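Local atomic coordinates of uncharacterized protein (Escherichia coli O157:H7, PDB entry 4ZV9), a protein that is of unknown function but belongs to the dienelactone hydrolase family of alpha/beta hydrolases and so probably cleaves an ester- or lactone-like bond. Residues T8-I12 with R63-K67; H49-L54 with A74-L78; V162-E166 with A190-K196; L170-L176 with A200-V206; H208-N212 with A222-W227. One frame throughout, in Å; residues are numbered along the deposited sequence.

How the contacts relate
Along the chain the segments of contacts 1 and 2 alternate, those of contacts 3 and 4 alternate after them, and contact 5 comes last. Contacts 1 and 3 lie on opposite sides of the chain's centre, their centres about 35 Å apart. Contact 1 ends on helix 56-67, which leads into strand 71-75 of contact 2. Contacts 3 and 4 share the run from strand 169-174 through helix 184-193 to strand 198-203. Contact 5 touches three of the others: contact 4, whose centre is about 9 Å from its own, contact 1 through Arg-64 and Val-65, and contact 2 through Asn-212. Together they trace an alpha/beta hydrolase from its N-terminal edge to its last helix.

Contact 1: T8-I12 with R63-K67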
# COMPACT_ATOMS: atom_id res chain seq x y z
N THR A 8 -4.20 1.81 -20.92
CA THR A 8 -4.87 2.76 -21.81
C THR A 8 -6.33 3.06 -21.44
O THR A 8 -7.02 3.78 -22.17
CB THR A 8 -4.92 2.21 -23.25
OG1 THR A 8 -5.53 0.91 -23.23
CG2 THR A 8 -3.51 2.09 -23.82
N ASP A 9 -6.80 2.51 -20.33
CA ASP A 9 -8.19 2.70 -19.90
C ASP A 9 -8.53 4.20 -19.87
O ASP A 9 -7.88 4.98 -19.17
CB ASP A 9 -8.41 2.06 -18.52
CG ASP A 9 -9.87 2.06 -18.10
OD1 ASP A 9 -10.54 3.10 -18.28
OD2 ASP A 9 -10.33 1.04 -17.54
N PRO A 10 -9.53 4.62 -20.65
CA PRO A 10 -9.81 6.07 -20.72
C PRO A 10 -10.31 6.71 -19.43
O PRO A 10 -10.39 7.94 -19.35
CB PRO A 10 -10.86 6.18 -21.84
CG PRO A 10 -11.40 4.81 -22.05
CD PRO A 10 -10.35 3.84 -21.59
N GLU A 11 -10.68 5.91 -18.44
CA GLU A 11 -11.17 6.45 -17.18
C GLU A 11 -10.05 6.79 -16.21
O GLU A 11 -10.31 7.32 -15.13
CB GLU A 11 -12.17 5.49 -16.53
CG GLU A 11 -13.44 5.36 -17.35
CD GLU A 11 -14.50 4.53 -16.68
OE1 GLU A 11 -14.18 3.83 -15.69
OE2 GLU A 11 -15.66 4.56 -17.16
N ILE A 12 -8.81 6.52 -16.58
CA ILE A 12 -7.68 6.86 -15.72
C ILE A 12 -6.61 7.62 -16.49
O ILE A 12 -6.59 7.59 -17.72
CB ILE A 12 -7.09 5.63 -15.00
CG1 ILE A 12 -6.51 4.59 -15.98
CG2 ILE A 12 -8.14 4.96 -14.14
CD1 ILE A 12 -5.05 4.75 -16.32
N ARG A 63 -3.67 1.61 -10.81
CA ARG A 63 -4.74 1.91 -11.75
C ARG A 63 -6.11 1.47 -11.21
O ARG A 63 -7.10 2.19 -11.39
CB ARG A 63 -4.48 1.30 -13.12
CG ARG A 63 -3.27 1.90 -13.83
CD ARG A 63 -3.20 1.46 -15.29
NE ARG A 63 -2.98 0.03 -15.46
CZ ARG A 63 -1.79 -0.56 -15.51
NH1 ARG A 63 -0.66 0.13 -15.36
NH2 ARG A 63 -1.72 -1.87 -15.69
N ARG A 64 -6.17 0.35 -10.50
CA ARG A 64 -7.44 -0.10 -9.88
C ARG A 64 -7.92 0.91 -8.83
O ARG A 64 -9.11 1.17 -8.72
CB ARG A 64 -7.30 -1.46 -9.22
CG ARG A 64 -6.87 -2.56 -10.17
CD ARG A 64 -6.68 -3.88 -9.44
NE ARG A 64 -5.78 -4.75 -10.17
CZ ARG A 64 -5.44 -5.97 -9.79
NH1 ARG A 64 -5.97 -6.52 -8.70
NH2 ARG A 64 -4.57 -6.67 -10.53
N VAL A 65 -6.99 1.48 -8.08
CA VAL A 65 -7.32 2.50 -7.11
C VAL A 65 -7.89 3.75 -7.79
O VAL A 65 -8.88 4.33 -7.31
CB VAL A 65 -6.09 2.88 -6.25
CG1 VAL A 65 -6.39 4.07 -5.36
CG2 VAL A 65 -5.67 1.68 -5.40
N ALA A 66 -7.28 4.17 -8.89
CA ALA A 66 -7.78 5.32 -9.63
C ALA A 66 -9.15 5.03 -10.24
O ALA A 66 -9.99 5.92 -10.32
CB ALA A 66 -6.79 5.76 -10.70
N LYS A 67 -9.37 3.80 -10.72
CA LYS A 67 -10.70 3.42 -11.25
C LYS A 67 -11.76 3.53 -10.17
O LYS A 67 -12.91 3.81 -10.48
CB LYS A 67 -10.70 1.98 -11.78
CG LYS A 67 -10.01 1.82 -13.11
CD LYS A 67 -10.92 2.17 -14.27
CE LYS A 67 -11.92 1.06 -14.54
NZ LYS A 67 -12.55 1.29 -15.87
O HOH W 1 -11.71 6.64 -12.21
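Asp-9 and Glu-11 meet Lys-67 in a salt-bridge network laid over a small apolar patch, where the loop entering the edge strand 12-21 packs against the last turn of helix 56-67. The loop is a type I beta turn from Asp-9 to Ile-12, sharpened by an Asx turn in which Glu-11 N donates to Asp-9 OD1 over 2.8 Å. That bond uses the anti side of OD1 and leaves OD2 directed at the helix. Beneath the charges lies the buried side chain of Ile-12. Its CG2 branch lies 3.8 Å from Ala-66 CB and equally close to Lys-67 CG, while CD1 at its far end rests 3.9 Å from Arg-63 CD. The guanidinium of Arg-63 turns off to Val-5, Tyr-31 and Asp-60, and Val-33 of strand 28-35 also packs on Ile-12 and Ala-66. A water donates to Ala-66 O and, weakly, to Glu-11 O, adding a bridge between the backbones. Lys-67 folds back on itself, bent at chi2 (-83°) and chi3 (-76°), to bring its amine between the two acids. NZ meets Asp-9 OD2 on its syn side at 2.8 Å, but reaches Glu-11 OE1, 3.0 Å away, from above the carboxylate plane.

Contact 2: H49-L54 with A74-L78; sequences HENRGL and APDGL
The His-49 imidazole presents its edge to Gly-77, whose N lies in the ring plane 3.1 Å from NE2, and one ring face to Gly-53, whose CA sits 3.5 Å above its centre. Phe-107 of helix 100-116 adds an edge-to-face ring contact. Gly-77 N donates to NE2 on a bent path (141°), while ND1 donates in plane to Glu-50 O; with one nitrogen accepting and the other donating, the ring is fixed in rotation. CD2 lies at 3.3 Å from Pro-75 O, which also takes a bond from a water that His-49 N weakly reaches. Beside the ring, Leu-54 extends with CG opposite the backbone N (chi1 -177°), placing CD1 3.8 Å from Ala-74 CB and CD2 3.5 Å from Ala-74 O. Leu-78 CD1 closes over Gly-53 CA at 3.8 Å. An Asx turn, Leu-78 N to Asp-76 OD1, shapes the second loop. Both loops leave the C-terminal ends of neighbouring parallel strands, 42-48 and 71-75. In alpha/beta hydrolases the first of these loops commonly contributes to the oxyanion hole, so the contact probably shapes one wall of the active-site region.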
# COMPACT_ATOMS: atom_id res chain seq x y z
N HIS A 49 4.64 -1.24 -2.79
CA HIS A 49 4.94 -2.53 -3.41
C HIS A 49 5.45 -3.60 -2.45
O HIS A 49 5.55 -3.38 -1.23
CB HIS A 49 5.92 -2.35 -4.59
CG HIS A 49 7.22 -1.69 -4.23
ND1 HIS A 49 8.17 -2.28 -3.42
CD2 HIS A 49 7.77 -0.52 -4.64
CE1 HIS A 49 9.23 -1.50 -3.33
NE2 HIS A 49 9.02 -0.43 -4.06
N GLU A 50 5.76 -4.78 -3.00
CA GLU A 50 6.24 -5.92 -2.23
C GLU A 50 7.77 -5.83 -2.06
O GLU A 50 8.34 -4.72 -2.02
CB GLU A 50 5.75 -7.22 -2.91
CG GLU A 50 4.23 -7.32 -3.03
CD GLU A 50 3.73 -8.53 -3.84
OE1 GLU A 50 4.21 -8.72 -4.97
OE2 GLU A 50 2.82 -9.25 -3.39
N ASN A 51 8.45 -6.97 -2.01
CA ASN A 51 9.91 -6.99 -1.82
C ASN A 51 10.74 -7.00 -3.10
O ASN A 51 11.91 -7.40 -3.09
CB ASN A 51 10.30 -8.20 -0.97
CG ASN A 51 9.93 -9.53 -1.61
OD1 ASN A 51 9.18 -9.59 -2.57
ND2 ASN A 51 10.44 -10.61 -1.05
N ARG A 52 10.16 -6.56 -4.21
CA ARG A 52 10.88 -6.58 -5.48
C ARG A 52 10.62 -5.36 -6.37
O ARG A 52 10.67 -5.47 -7.59
CB ARG A 52 10.56 -7.88 -6.21
CG ARG A 52 9.07 -8.22 -6.32
CD ARG A 52 8.92 -9.69 -6.09
NE ARG A 52 7.62 -10.25 -6.46
CZ ARG A 52 6.70 -10.68 -5.61
NH1 ARG A 52 6.89 -10.57 -4.30
NH2 ARG A 52 5.58 -11.22 -6.09
N GLY A 53 10.37 -4.22 -5.74
CA GLY A 53 10.19 -2.96 -6.45
C GLY A 53 8.85 -2.78 -7.15
O GLY A 53 7.91 -3.56 -6.96
N LEU A 54 8.79 -1.74 -7.98
CA LEU A 54 7.58 -1.33 -8.64
C LEU A 54 7.39 -2.12 -9.92
O LEU A 54 7.85 -1.69 -10.98
CB LEU A 54 7.65 0.17 -8.92
CG LEU A 54 6.40 0.78 -9.56
CD1 LEU A 54 5.18 0.57 -8.69
CD2 LEU A 54 6.62 2.27 -9.80
N ALA A 74 2.26 5.23 -6.40
CA ALA A 74 3.05 4.04 -6.10
C ALA A 74 4.52 4.36 -6.31
O ALA A 74 4.99 4.38 -7.46
CB ALA A 74 2.62 2.89 -7.00
N PRO A 75 5.26 4.64 -5.23
CA PRO A 75 6.68 4.96 -5.41
C PRO A 75 7.51 3.77 -5.88
O PRO A 75 7.14 2.61 -5.65
CB PRO A 75 7.11 5.39 -3.99
CG PRO A 75 5.88 5.81 -3.31
CD PRO A 75 4.82 4.88 -3.85
N ASP A 76 8.67 4.07 -6.48
CA ASP A 76 9.62 3.04 -6.87
C ASP A 76 10.78 2.96 -5.87
O ASP A 76 11.71 3.79 -5.86
CB ASP A 76 10.18 3.31 -8.27
CG ASP A 76 10.99 2.14 -8.80
OD1 ASP A 76 11.16 1.12 -8.10
OD2 ASP A 76 11.46 2.27 -9.94
N GLY A 77 10.74 1.92 -5.06
CA GLY A 77 11.76 1.70 -4.03
C GLY A 77 13.12 1.30 -4.56
O GLY A 77 14.10 1.27 -3.82
N LEU A 78 13.17 0.96 -5.85
CA LEU A 78 14.44 0.64 -6.49
C LEU A 78 15.00 1.80 -7.29
O LEU A 78 15.96 1.62 -8.04
CB LEU A 78 14.28 -0.58 -7.40
CG LEU A 78 13.88 -1.87 -6.68
CD1 LEU A 78 13.83 -3.03 -7.67
CD2 LEU A 78 14.84 -2.19 -5.53
O HOH W 2 4.94 1.07 -4.59

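Contact 3: V162-E166 with A190-K196; sequences VAKIE and ALKANNK
Lys-196 and the backbone carbonyls of Ala-163 and Ile-165 supply the polar part of this contact, between the loop before strand 169-174 and the C-terminal end of helix 184-193. NZ donates to Ile-165 O over 2.7 Å, tilted only modestly from the carbonyl plane, and to Ala-163 O over 2.9 Å, from well above the plane of that second carbonyl. One bend, at chi2 (-59°), turns the lysine across to the loop; beyond it the chain is straight. Charge is added more loosely: Glu-166 OE2 makes a long salt bridge of 3.4 Å to NZ, and a water donating to Glu-166 OE1 touches NZ weakly.

Apolar packing lies next to the lysine, nearer the body of the helix. Val-162 points CG1 into the helix, 3.8 Å from both Ala-190 CB and Leu-191 CD2. Ile-165 adds a looser contact through CD1 to Leu-191 CD2, covered further by Tyr-187, Ala-140 and Val-141.

A third group of bonds is internal to the helix end. Asn-194 folds its amide back, so that ND2 and its own N reach Ala-190 O from opposite faces of that carbonyl, ND2 at 2.8 Å. Across the contact, its OD1 only packs on Ala-163 CB, 3.7 Å away. Asn-195, with positive phi, is the C-prime residue of a Schellman motif, with Lys-196 N bonded to Leu-191 O and Asn-195 N to Lys-192 O. This helix end, within a beta-alpha-beta crossover linking parallel strands 169-174 and 198-203, sends Lys-196 back to the loop entering the first strand.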
# COMPACT_ATOMS: atom_id res chain seq x y z
N VAL A 162 1.68 0.77 19.36
CA VAL A 162 0.28 0.67 18.96
C VAL A 162 -0.59 1.82 19.48
O VAL A 162 -1.47 2.29 18.76
CB VAL A 162 -0.30 -0.72 19.32
CG1 VAL A 162 -1.80 -0.79 19.10
CG2 VAL A 162 0.39 -1.78 18.49
N ALA A 163 -0.30 2.32 20.68
CA ALA A 163 -1.08 3.44 21.24
C ALA A 163 -1.04 4.69 20.36
O ALA A 163 -1.97 5.49 20.37
CB ALA A 163 -0.60 3.78 22.66
N LYS A 164 0.03 4.85 19.57
CA LYS A 164 0.17 6.02 18.69
C LYS A 164 -0.75 5.98 17.46
O LYS A 164 -1.01 7.02 16.85
CB LYS A 164 1.62 6.14 18.22
CG LYS A 164 2.64 6.45 19.29
CD LYS A 164 4.04 6.50 18.66
CE LYS A 164 5.17 6.87 19.60
NZ LYS A 164 5.50 5.79 20.57
N ILE A 165 -1.22 4.79 17.09
CA ILE A 165 -2.04 4.63 15.87
C ILE A 165 -3.40 5.31 15.94
O ILE A 165 -4.13 5.14 16.93
CB ILE A 165 -2.25 3.13 15.53
CG1 ILE A 165 -0.91 2.46 15.22
CG2 ILE A 165 -3.20 2.97 14.35
CD1 ILE A 165 -0.96 0.95 15.09
N GLU A 166 -3.73 6.10 14.91
CA GLU A 166 -5.04 6.75 14.82
C GLU A 166 -5.81 6.35 13.54
O GLU A 166 -7.03 6.38 13.53
CB GLU A 166 -4.92 8.28 14.89
CG GLU A 166 -4.26 8.81 16.16
CD GLU A 166 -4.92 8.34 17.45
OE1 GLU A 166 -6.16 8.19 17.49
OE2 GLU A 166 -4.20 8.12 18.44
N ALA A 190 -3.02 -5.60 21.53
CA ALA A 190 -2.65 -4.19 21.77
C ALA A 190 -3.67 -3.23 21.15
O ALA A 190 -3.98 -2.18 21.73
CB ALA A 190 -1.27 -3.91 21.24
N LEU A 191 -4.20 -3.58 19.98
CA LEU A 191 -5.22 -2.76 19.34
C LEU A 191 -6.46 -2.68 20.24
O LEU A 191 -6.99 -1.60 20.49
CB LEU A 191 -5.58 -3.30 17.95
CG LEU A 191 -4.51 -3.12 16.87
CD1 LEU A 191 -4.85 -3.97 15.65
CD2 LEU A 191 -4.34 -1.66 16.48
N LYS A 192 -6.90 -3.83 20.74
CA LYS A 192 -8.06 -3.89 21.62
C LYS A 192 -7.80 -3.18 22.94
O LYS A 192 -8.65 -2.42 23.41
CB LYS A 192 -8.46 -5.33 21.91
CG LYS A 192 -9.04 -6.08 20.73
CD LYS A 192 -9.60 -7.41 21.17
CE LYS A 192 -10.31 -8.12 20.04
NZ LYS A 192 -11.11 -9.27 20.51
N ALA A 193 -6.64 -3.42 23.54
CA ALA A 193 -6.29 -2.78 24.82
C ALA A 193 -6.25 -1.25 24.71
O ALA A 193 -6.48 -0.55 25.69
CB ALA A 193 -4.96 -3.30 25.33
N ASN A 194 -5.98 -0.74 23.51
CA ASN A 194 -5.93 0.70 23.27
C ASN A 194 -7.14 1.25 22.50
O ASN A 194 -7.10 2.38 22.00
CB ASN A 194 -4.64 1.05 22.55
CG ASN A 194 -3.43 0.89 23.44
OD1 ASN A 194 -3.17 1.74 24.29
ND2 ASN A 194 -2.69 -0.20 23.26
N ASN A 195 -8.22 0.47 22.46
CA ASN A 195 -9.48 0.88 21.82
C ASN A 195 -9.33 1.43 20.41
O ASN A 195 -9.97 2.41 20.06
CB ASN A 195 -10.18 1.92 22.72
CG ASN A 195 -10.50 1.37 24.09
OD1 ASN A 195 -10.36 0.18 24.34
ND2 ASN A 195 -10.94 2.23 24.98
N LYS A 196 -8.50 0.77 19.61
CA LYS A 196 -8.25 1.21 18.24
C LYS A 196 -9.28 0.65 17.28
O LYS A 196 -9.82 -0.43 17.50
CB LYS A 196 -6.85 0.81 17.80
CG LYS A 196 -5.74 1.39 18.67
CD LYS A 196 -5.78 2.92 18.70
CE LYS A 196 -4.64 3.48 19.54
NZ LYS A 196 -4.67 4.97 19.58
O HOH W 3 -7.70 5.77 18.06

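Contact 4: L170-L176 with A200-V206; sequences LLHFAEL and AYIYPGV
Leu-171 and Phe-173 meet Ala-200 and Ile-202 on one face of the parallel pairing of strands 169-174 and 198-203, forming its apolar centre. The edge of the phenyl ring meets Ala-200 CB through CE2 at 4.4 Å, while Phe-173 CB lies 4.1 Å from Ile-202 CG1; Trp-184 also meets the Phe-173 ring. On the opposite face, which carries His-172 and Tyr-203, Leu-170 CD1 touches the Tyr-201 ring in its plane, 3.6 Å from CE2. The Tyr-201 ring also makes a cation-pi contact with Arg-229, and its hydroxyl bonds to Glu-199.

Between the faces runs a parallel ladder: Tyr-201 N to Leu-171 O, Phe-173 N to Tyr-201 O, Tyr-203 N to Phe-173 O, then Glu-175 N to Tyr-203 O. Strand 169-174 is also bonded through its backbone to strand 148-151 of the larger sheet. The His-172 and Tyr-203 rings meet rim to rim, their planes at 45°, and His-172 ND1 shares a 2.8 Å hydrogen bond with the Tyr-203 hydroxyl.

Past the strands, Glu-175, extended, directs OE1 at Gly-205 N (2.7 Å) almost in line with its C-O bond, gripping the type II turn from Tyr-203 to Val-206. His-172 NE2 also bonds to Thr-230 and the Tyr-203 hydroxyl to Arg-229, so this buried polar pair is held at both ends, and the nearby guanidinium probably polarises the phenol.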
# COMPACT_ATOMS: atom_id res chain seq x y z
N LEU A 170 -7.50 -1.87 8.29
CA LEU A 170 -8.16 -3.02 7.69
C LEU A 170 -7.03 -3.98 7.37
O LEU A 170 -6.22 -3.71 6.49
CB LEU A 170 -8.94 -2.65 6.43
CG LEU A 170 -9.51 -3.83 5.64
CD1 LEU A 170 -10.51 -4.64 6.47
CD2 LEU A 170 -10.16 -3.34 4.36
N LEU A 171 -6.98 -5.11 8.07
CA LEU A 171 -5.89 -6.06 7.87
C LEU A 171 -6.35 -7.35 7.19
O LEU A 171 -7.34 -7.97 7.60
CB LEU A 171 -5.20 -6.38 9.19
CG LEU A 171 -4.77 -5.16 10.02
CD1 LEU A 171 -5.80 -4.85 11.09
CD2 LEU A 171 -3.43 -5.39 10.68
N HIS A 172 -5.63 -7.73 6.14
CA HIS A 172 -5.92 -8.98 5.41
C HIS A 172 -4.80 -9.98 5.66
O HIS A 172 -3.62 -9.69 5.38
CB HIS A 172 -6.01 -8.72 3.92
CG HIS A 172 -6.98 -7.66 3.53
ND1 HIS A 172 -8.35 -7.86 3.56
CD2 HIS A 172 -6.79 -6.39 3.09
CE1 HIS A 172 -8.96 -6.75 3.15
NE2 HIS A 172 -8.04 -5.85 2.86
N PHE A 173 -5.15 -11.15 6.18
CA PHE A 173 -4.17 -12.20 6.45
C PHE A 173 -4.54 -13.48 5.71
O PHE A 173 -5.72 -13.78 5.53
CB PHE A 173 -4.11 -12.52 7.94
CG PHE A 173 -3.65 -11.37 8.79
CD1 PHE A 173 -2.33 -10.93 8.73
CD2 PHE A 173 -4.51 -10.79 9.71
CE1 PHE A 173 -1.90 -9.88 9.53
CE2 PHE A 173 -4.07 -9.76 10.52
CZ PHE A 173 -2.77 -9.31 10.44
N ALA A 174 -3.53 -14.23 5.29
CA ALA A 174 -3.74 -15.52 4.64
C ALA A 174 -3.58 -16.61 5.70
O ALA A 174 -2.62 -16.59 6.46
CB ALA A 174 -2.74 -15.71 3.53
N GLU A 175 -4.52 -17.55 5.74
CA GLU A 175 -4.47 -18.64 6.75
C GLU A 175 -3.15 -19.40 6.80
O GLU A 175 -2.62 -19.66 7.88
CB GLU A 175 -5.58 -19.65 6.50
CG GLU A 175 -5.66 -20.71 7.60
CD GLU A 175 -6.61 -21.85 7.30
OE1 GLU A 175 -7.13 -21.96 6.16
OE2 GLU A 175 -6.82 -22.68 8.21
N LEU A 176 -2.60 -19.72 5.63
CA LEU A 176 -1.36 -20.51 5.57
C LEU A 176 -0.07 -19.71 5.82
O LEU A 176 1.00 -20.30 5.96
CB LEU A 176 -1.28 -21.22 4.21
CG LEU A 176 -2.47 -22.12 3.83
CD1 LEU A 176 -2.29 -22.69 2.43
CD2 LEU A 176 -2.66 -23.24 4.83
N ALA A 200 -10.09 -7.14 10.94
CA ALA A 200 -9.08 -8.06 10.42
C ALA A 200 -9.77 -9.29 9.88
O ALA A 200 -10.75 -9.76 10.45
CB ALA A 200 -8.10 -8.45 11.51
N TYR A 201 -9.27 -9.78 8.76
CA TYR A 201 -9.84 -10.94 8.11
C TYR A 201 -8.76 -11.94 7.78
O TYR A 201 -7.69 -11.58 7.26
CB TYR A 201 -10.58 -10.54 6.84
CG TYR A 201 -11.75 -9.64 7.12
CD1 TYR A 201 -12.98 -10.17 7.53
CD2 TYR A 201 -11.62 -8.26 7.03
CE1 TYR A 201 -14.05 -9.35 7.81
CE2 TYR A 201 -12.69 -7.43 7.29
CZ TYR A 201 -13.90 -7.97 7.69
OH TYR A 201 -14.95 -7.14 7.97
N ILE A 202 -9.03 -13.20 8.10
CA ILE A 202 -8.13 -14.29 7.78
C ILE A 202 -8.82 -15.09 6.68
O ILE A 202 -9.90 -15.62 6.89
CB ILE A 202 -7.84 -15.16 9.01
CG1 ILE A 202 -7.16 -14.31 10.08
CG2 ILE A 202 -6.92 -16.32 8.64
CD1 ILE A 202 -7.10 -14.96 11.44
N TYR A 203 -8.18 -15.17 5.52
CA TYR A 203 -8.75 -15.83 4.35
C TYR A 203 -8.37 -17.31 4.38
O TYR A 203 -7.17 -17.63 4.36
CB TYR A 203 -8.29 -15.11 3.07
CG TYR A 203 -8.80 -13.68 3.04
CD1 TYR A 203 -8.15 -12.69 3.77
CD2 TYR A 203 -9.96 -13.34 2.36
CE1 TYR A 203 -8.64 -11.39 3.79
CE2 TYR A 203 -10.45 -12.05 2.37
CZ TYR A 203 -9.79 -11.07 3.08
OH TYR A 203 -10.27 -9.78 3.11
N PRO A 204 -9.37 -18.21 4.47
CA PRO A 204 -9.04 -19.64 4.60
C PRO A 204 -8.45 -20.28 3.35
O PRO A 204 -8.73 -19.87 2.23
CB PRO A 204 -10.38 -20.29 4.94
CG PRO A 204 -11.41 -19.37 4.38
CD PRO A 204 -10.82 -17.98 4.41
N GLY A 205 -7.57 -21.25 3.57
CA GLY A 205 -6.99 -22.06 2.50
C GLY A 205 -6.07 -21.37 1.50
O GLY A 205 -5.76 -21.96 0.48
N VAL A 206 -5.64 -20.15 1.79
CA VAL A 206 -4.73 -19.44 0.89
C VAL A 206 -3.48 -19.02 1.63
O VAL A 206 -3.43 -19.01 2.87
CB VAL A 206 -5.39 -18.20 0.23
CG1 VAL A 206 -6.58 -18.61 -0.61
CG2 VAL A 206 -5.80 -17.17 1.28

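Contact 5: H208-N212 with A222-W227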
# COMPACT_ATOMS: atom_id res chain seq x y z
N HIS A 208 0.16 -16.27 1.66
CA HIS A 208 0.68 -14.94 1.39
C HIS A 208 0.75 -14.73 -0.11
O HIS A 208 1.05 -15.67 -0.84
CB HIS A 208 2.10 -15.05 1.95
CG HIS A 208 2.89 -13.79 2.04
ND1 HIS A 208 3.11 -13.11 3.23
CD2 HIS A 208 3.65 -13.17 1.11
CE1 HIS A 208 3.91 -12.08 3.00
NE2 HIS A 208 4.25 -12.10 1.72
N GLY A 209 0.47 -13.51 -0.56
CA GLY A 209 0.52 -13.17 -1.98
C GLY A 209 -0.75 -13.52 -2.75
O GLY A 209 -0.75 -13.47 -3.98
N PHE A 210 -1.84 -13.84 -2.05
CA PHE A 210 -3.07 -14.30 -2.75
C PHE A 210 -3.72 -13.25 -3.64
O PHE A 210 -4.48 -13.61 -4.53
CB PHE A 210 -4.12 -14.92 -1.79
CG PHE A 210 -4.74 -13.95 -0.83
CD1 PHE A 210 -5.74 -13.07 -1.24
CD2 PHE A 210 -4.37 -13.94 0.50
CE1 PHE A 210 -6.33 -12.18 -0.35
CE2 PHE A 210 -4.96 -13.07 1.40
CZ PHE A 210 -5.94 -12.18 0.97
N HIS A 211 -3.43 -11.98 -3.41
CA HIS A 211 -3.95 -10.92 -4.27
C HIS A 211 -3.09 -10.72 -5.52
O HIS A 211 -3.54 -10.09 -6.49
CB HIS A 211 -4.01 -9.61 -3.49
CG HIS A 211 -4.69 -8.50 -4.24
ND1 HIS A 211 -4.00 -7.55 -4.95
CD2 HIS A 211 -6.01 -8.21 -4.39
CE1 HIS A 211 -4.85 -6.72 -5.52
NE2 HIS A 211 -6.08 -7.09 -5.19
N ASN A 212 -1.86 -11.24 -5.51
CA ASN A 212 -0.96 -11.05 -6.64
C ASN A 212 -1.27 -12.03 -7.77
O ASN A 212 -0.81 -13.17 -7.77
CB ASN A 212 0.51 -11.14 -6.22
CG ASN A 212 1.47 -10.70 -7.32
OD1 ASN A 212 1.13 -10.71 -8.51
ND2 ASN A 212 2.70 -10.29 -6.93
N ALA A 222 -10.41 -14.99 -2.85
CA ALA A 222 -9.90 -14.24 -1.71
C ALA A 222 -9.46 -12.83 -2.15
O ALA A 222 -9.72 -11.86 -1.46
CB ALA A 222 -8.74 -14.98 -1.07
N ALA A 223 -8.81 -12.75 -3.31
CA ALA A 223 -8.32 -11.47 -3.84
C ALA A 223 -9.47 -10.49 -4.03
O ALA A 223 -9.40 -9.35 -3.57
CB ALA A 223 -7.60 -11.68 -5.16
N ASP A 224 -10.52 -10.95 -4.71
CA ASP A 224 -11.69 -10.11 -5.00
C ASP A 224 -12.40 -9.68 -3.73
O ASP A 224 -12.79 -8.52 -3.61
CB ASP A 224 -12.67 -10.83 -5.93
CG ASP A 224 -12.13 -10.97 -7.35
OD1 ASP A 224 -11.10 -10.37 -7.68
OD2 ASP A 224 -12.76 -11.68 -8.16
N LEU A 225 -12.57 -10.60 -2.79
CA LEU A 225 -13.24 -10.29 -1.52
C LEU A 225 -12.44 -9.27 -0.72
O LEU A 225 -12.98 -8.28 -0.23
CB LEU A 225 -13.45 -11.56 -0.70
CG LEU A 225 -14.15 -11.40 0.66
CD1 LEU A 225 -15.54 -10.78 0.53
CD2 LEU A 225 -14.26 -12.78 1.31
N ALA A 226 -11.13 -9.50 -0.60
CA ALA A 226 -10.26 -8.54 0.09
C ALA A 226 -10.30 -7.16 -0.57
O ALA A 226 -10.31 -6.12 0.11
CB ALA A 226 -8.84 -9.06 0.15
N TRP A 227 -10.34 -7.13 -1.90
CA TRP A 227 -10.35 -5.85 -2.59
C TRP A 227 -11.68 -5.12 -2.36
O TRP A 227 -11.68 -3.91 -2.18
CB TRP A 227 -10.06 -6.00 -4.08
CG TRP A 227 -9.76 -4.68 -4.72
CD1 TRP A 227 -10.51 -4.04 -5.65
CD2 TRP A 227 -8.62 -3.84 -4.46
NE1 TRP A 227 -9.89 -2.86 -6.02
CE2 TRP A 227 -8.74 -2.72 -5.30
CE3 TRP A 227 -7.52 -3.94 -3.62
CZ2 TRP A 227 -7.79 -1.68 -5.31
CZ3 TRP A 227 -6.57 -2.93 -3.63
CH2 TRP A 227 -6.71 -1.81 -4.48
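Phe-210 lays one margin of its ring along the first turn of segment 222-227, CD1 3.6 Å from Ala-222 CB and CE1 4.0 Å from Ala-226 CB. Ala-223 CA lies in the ring plane at the same margin. The torsion chi1 (67°) sets CG between the backbone N and carbonyl carbon and swings the ring toward helix 220-237; Tyr-203 and Ala-174 also contact it, joining the cluster to strands 198-203 and 169-174.

The type I turn from Gly-209 to Asn-212 comes close to the helix, with the CA atoms of His-211 and Ala-223 4.4 Å apart. The small side chain of Ala-223 is consistent with this closeness: its CB fits 3.7 Å from Phe-210 O.

His-211 then reaches further along the helix. With CG opposite the backbone N (chi1 -173°), its ring carries CD2 to the edge position where Ala-223 O lies in plane at 3.7 Å. NE2 comes 3.8 Å from Trp-227 CE3, the imidazole and six-membered ring planes at 32°.

The ring nitrogens and backbone N of His-211 have outside partners: ND1 bonds to Tyr-57 OH, NE2 to Asn-2 OD1 and the backbone N to Tyr-153 OH. Just before the turn, His-208 ND1 bonds to Asp-177, a pair consistent with the His and Asp of the family's Cys-His-Asp triad. Between the two segments the packing is by van der Waals touch, while hydrogen bonds from the surroundings hold the imidazole and the His-211 backbone N, which probably steadies the turn, itself closed by Asn-212 N to Gly-209 O.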